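Local coordinates for protein EF0056 (PDB 6ORI) that is an enterococcal surface protein of unestablished function whose N-terminal region, built from apparently immunoglobulin-like beta-sheet domains, may contribute to biofilm formation, at residues Ile280-Asp288 against Asp325-Ala333. Residues are numbered along the deposited sequence; the frame is centred on the assembly and turned at random.
Sequences IQMHMVQAD and DLTKLIDFA
M282 and M284 reach from strand 277-284 onto the loop 325-333, which starts with a 3-10 turn at 326-328. The strand belongs to a five-stranded antiparallel sheet, consistent with an immunoglobulin-like fold, and 325-333 lies in the connection between strands 318-322 and 340-348.

The apolar side-chain packing is that of M282. This side chain is extended, with chi3 at -174°, and M282 CE lies 3.8 Å from I330 CG1. L329 CB is 4.0 Å from the same M282 CE. The M282 side chain crosses that of L329 at about a right angle. M284 instead lays its methyl against carbonyl oxygens. It bends at its last torsion, chi3 -77°, which turns the methyl toward the loop backbone. There M284 CE sits 3.4 Å from T327 O and also touches K328 O. Its CG packs against D331 CB. V302 of the neighbouring strand 300-304 touches both methionines.

No direct hydrogen bond joins the segments. Water 1 lies within hydrogen-bonding distance of both H283 O and L329 O. Water 2 accepts from V285 N and D331 N. Water 3 lies 2.7 Å from each of V285 O and D331 O. The two backbones are thus bridged by ordered waters and not paired directly.

The polar side-chain approach is at D331. In one of two modelled conformers, Q286 NE2 comes within 3.0 Å of D331 OD2, but the angle is poor for a hydrogen bond and this approach is doubtful. The other carboxylate oxygen closes an Asx turn: A333 N donates to D331 OD1 at 2.9 Å, meeting it nearly along its C-O axis.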
loop_
_atom_site.group_PDB
_atom_site.type_symbol
_atom_site.label_atom_id
_atom_site.label_comp_id
_atom_site.label_asym_id
_atom_site.label_seq_id
_atom_site.Cartn_x
_atom_site.Cartn_y
_atom_site.Cartn_z
ATOM N N ILE A 280 12.856 15.894 5.815
ATOM C CA ILE A 280 12.074 15.006 4.967
ATOM C C ILE A 280 12.943 14.703 3.768
ATOM O O ILE A 280 13.289 15.611 3.004
ATOM C CB ILE A 280 10.746 15.631 4.517
ATOM C CG1 ILE A 280 9.956 16.073 5.741
ATOM C CG2 ILE A 280 9.952 14.636 3.674
ATOM C CD1 ILE A 280 8.796 16.963 5.433
ATOM N N GLN A 281 13.330 13.444 3.614
ATOM C CA GLN A 281 14.174 13.013 2.500
ATOM C C GLN A 281 13.373 12.266 1.468
ATOM O O GLN A 281 12.498 11.475 1.812
ATOM C CB GLN A 281 15.312 12.085 2.954
ATOM C CG GLN A 281 16.100 12.607 4.143
ATOM C CD GLN A 281 17.340 11.789 4.449
ATOM O OE1 GLN A 281 17.527 10.659 3.997
ATOM N NE2 GLN A 281 18.226 12.384 5.236
ATOM N N MET A 282 13.693 12.481 0.202
ATOM C CA MET A 282 13.147 11.684 -0.889
ATOM C C MET A 282 14.211 10.699 -1.296
ATOM O O MET A 282 15.389 11.086 -1.519
ATOM C CB MET A 282 12.810 12.578 -2.077
ATOM C CG MET A 282 11.970 11.895 -3.120
ATOM S SD MET A 282 11.616 13.065 -4.431
ATOM C CE MET A 282 10.485 12.090 -5.407
ATOM N N HIS A 283 13.850 9.421 -1.360
ATOM C CA HIS A 283 14.766 8.395 -1.839
ATOM C C HIS A 283 14.265 7.781 -3.122
ATOM O O HIS A 283 13.057 7.566 -3.283
ATOM C CB HIS A 283 14.928 7.271 -0.813
ATOM C CG HIS A 283 15.620 7.675 0.454
ATOM N ND1 HIS A 283 16.073 6.756 1.381
ATOM C CD2 HIS A 283 15.950 8.891 0.942
ATOM C CE1 HIS A 283 16.636 7.396 2.391
ATOM N NE2 HIS A 283 16.587 8.694 2.146
ATOM N N MET A 284 15.199 7.452 -3.993
ATOM C CA MET A 284 14.942 6.668 -5.177
ATOM C C MET A 284 15.118 5.207 -4.822
ATOM O O MET A 284 16.114 4.838 -4.189
ATOM C CB MET A 284 15.920 7.065 -6.273
ATOM C CG MET A 284 15.714 6.281 -7.551
ATOM S SD MET A 284 16.860 6.692 -8.876
ATOM C CE MET A 284 16.172 8.239 -9.437
ATOM N N VAL A 285 14.153 4.390 -5.243
ATOM C CA VAL A 285 14.118 2.955 -4.966
ATOM C C VAL A 285 13.877 2.223 -6.287
ATOM O O VAL A 285 13.247 2.744 -7.184
ATOM C CB VAL A 285 12.972 2.652 -3.970
ATOM C CG1 VAL A 285 12.897 1.164 -3.649
ATOM C CG2 VAL A 285 13.137 3.456 -2.672
ATOM N N GLN A 286 14.344 0.986 -6.369
ATOM C CA GLN A 286 14.242 0.218 -7.596
ATOM C C GLN A 286 13.581 -1.125 -7.351
ATOM O O GLN A 286 13.936 -1.847 -6.411
ATOM C CB GLN A 286 15.639 0.025 -8.173
ATOM C CG GLN A 286 16.560 1.173 -7.807
ATOM C CD GLN A 286 17.513 1.537 -8.916
ATOM O OE1 GLN A 286 18.130 0.668 -9.530
ATOM N NE2 GLN A 286 17.634 2.832 -9.187
ATOM N N ALA A 287 12.598 -1.439 -8.192
ATOM C CA ALA A 287 11.986 -2.768 -8.225
ATOM C C ALA A 287 12.844 -3.685 -9.102
ATOM O O ALA A 287 12.726 -3.661 -10.328
ATOM C CB ALA A 287 10.543 -2.683 -8.784
ATOM N N ASP A 288 13.703 -4.488 -8.474
ATOM C CA ASP A 288 14.654 -5.321 -9.203
ATOM C C ASP A 288 13.934 -6.391 -10.019
ATOM O O ASP A 288 12.925 -6.935 -9.576
ATOM C CB ASP A 288 15.617 -6.014 -8.230
ATOM C CG ASP A 288 16.112 -5.090 -7.134
ATOM O OD1 ASP A 288 15.338 -4.834 -6.189
ATOM O OD2 ASP A 288 17.271 -4.630 -7.210
ATOM N N ASP A 325 13.847 17.123 -15.305
ATOM C CA ASP A 325 13.902 15.707 -15.667
ATOM C C ASP A 325 13.599 14.875 -14.419
ATOM O O ASP A 325 14.491 14.533 -13.639
ATOM C CB ASP A 325 15.238 15.291 -16.277
ATOM C CG ASP A 325 15.258 13.835 -16.661
ATOM O OD1 ASP A 325 14.234 13.140 -16.477
ATOM O OD2 ASP A 325 16.313 13.371 -17.160
ATOM N N LEU A 326 12.333 14.519 -14.262
ATOM C CA LEU A 326 11.879 13.874 -13.044
ATOM C C LEU A 326 12.483 12.499 -12.835
ATOM O O LEU A 326 12.442 11.969 -11.718
ATOM C CB LEU A 326 10.360 13.782 -13.029
ATOM C CG LEU A 326 9.671 13.382 -11.719
ATOM C CD1 LEU A 326 10.082 14.247 -10.561
ATOM C CD2 LEU A 326 8.170 13.420 -11.913
ATOM N N THR A 327 13.071 11.923 -13.880
ATOM C CA THR A 327 13.749 10.632 -13.719
ATOM C C THR A 327 14.994 10.762 -12.822
ATOM O O THR A 327 15.542 9.743 -12.389
ATOM C CB THR A 327 14.156 9.974 -15.050
ATOM O OG1 THR A 327 15.211 10.721 -15.678
ATOM C CG2 THR A 327 12.970 9.851 -15.973
ATOM N N LYS A 328 15.440 11.977 -12.518
ATOM C CA LYS A 328 16.527 12.174 -11.560
ATOM C C LYS A 328 16.046 11.867 -10.131
ATOM O O LYS A 328 16.856 11.546 -9.248
ATOM C CB LYS A 328 17.055 13.602 -11.647
ATOM C CG LYS A 328 17.817 13.887 -12.928
ATOM C CD LYS A 328 18.451 15.273 -12.887
ATOM C CE LYS A 328 17.814 16.207 -13.890
ATOM N NZ LYS A 328 18.081 17.645 -13.592
ATOM N N LEU A 329 14.741 11.999 -9.894
ATOM C CA LEU A 329 14.190 11.813 -8.546
ATOM C C LEU A 329 13.448 10.496 -8.360
ATOM O O LEU A 329 13.394 9.959 -7.243
ATOM C CB LEU A 329 13.235 12.930 -8.179
ATOM C CG LEU A 329 13.754 14.353 -8.285
ATOM C CD1 LEU A 329 12.747 15.326 -7.756
ATOM C CD2 LEU A 329 15.079 14.523 -7.549
ATOM N N ILE A 330 12.846 9.996 -9.434
ATOM C CA ILE A 330 12.018 8.790 -9.366
ATOM C C ILE A 330 12.509 7.803 -10.412
ATOM O O ILE A 330 12.709 8.181 -11.554
ATOM C CB ILE A 330 10.538 9.117 -9.645
ATOM C CG1 ILE A 330 9.963 10.047 -8.568
ATOM C CG2 ILE A 330 9.690 7.841 -9.805
ATOM C CD1 ILE A 330 8.545 10.591 -8.883
ATOM N N ASP A 331 12.681 6.541 -10.016
ATOM C CA ASP A 331 12.981 5.493 -10.978
ATOM C C ASP A 331 11.626 5.002 -11.495
ATOM O O ASP A 331 10.895 4.285 -10.811
ATOM C CB ASP A 331 13.812 4.369 -10.361
ATOM C CG ASP A 331 14.301 3.380 -11.404
ATOM O OD1 ASP A 331 13.612 3.172 -12.416
ATOM O OD2 ASP A 331 15.391 2.802 -11.215
ATOM N N PHE A 332 11.282 5.423 -12.701
ATOM C CA PHE A 332 10.004 5.066 -13.303
ATOM C C PHE A 332 10.005 3.679 -13.924
ATOM O O PHE A 332 8.992 3.270 -14.494
ATOM C CB PHE A 332 9.623 6.080 -14.376
ATOM C CG PHE A 332 9.038 7.361 -13.840
ATOM C CD1 PHE A 332 7.678 7.493 -13.632
ATOM C CD2 PHE A 332 9.859 8.444 -13.562
ATOM C CE1 PHE A 332 7.143 8.673 -13.160
ATOM C CE2 PHE A 332 9.312 9.615 -13.077
ATOM C CZ PHE A 332 7.953 9.706 -12.873
ATOM N N ALA A 333 11.122 2.959 -13.821
ATOM C CA ALA A 333 11.249 1.657 -14.497
ATOM C C ALA A 333 10.849 1.841 -15.956
ATOM O O ALA A 333 9.980 1.126 -16.459
ATOM C CB ALA A 333 10.387 0.601 -13.793
HETATM O O HOH W 1 11.880 8.284 -5.702
HETATM O O HOH W 2 12.068 5.855 -7.097
HETATM O O HOH W 3 10.937 2.803 -8.534
#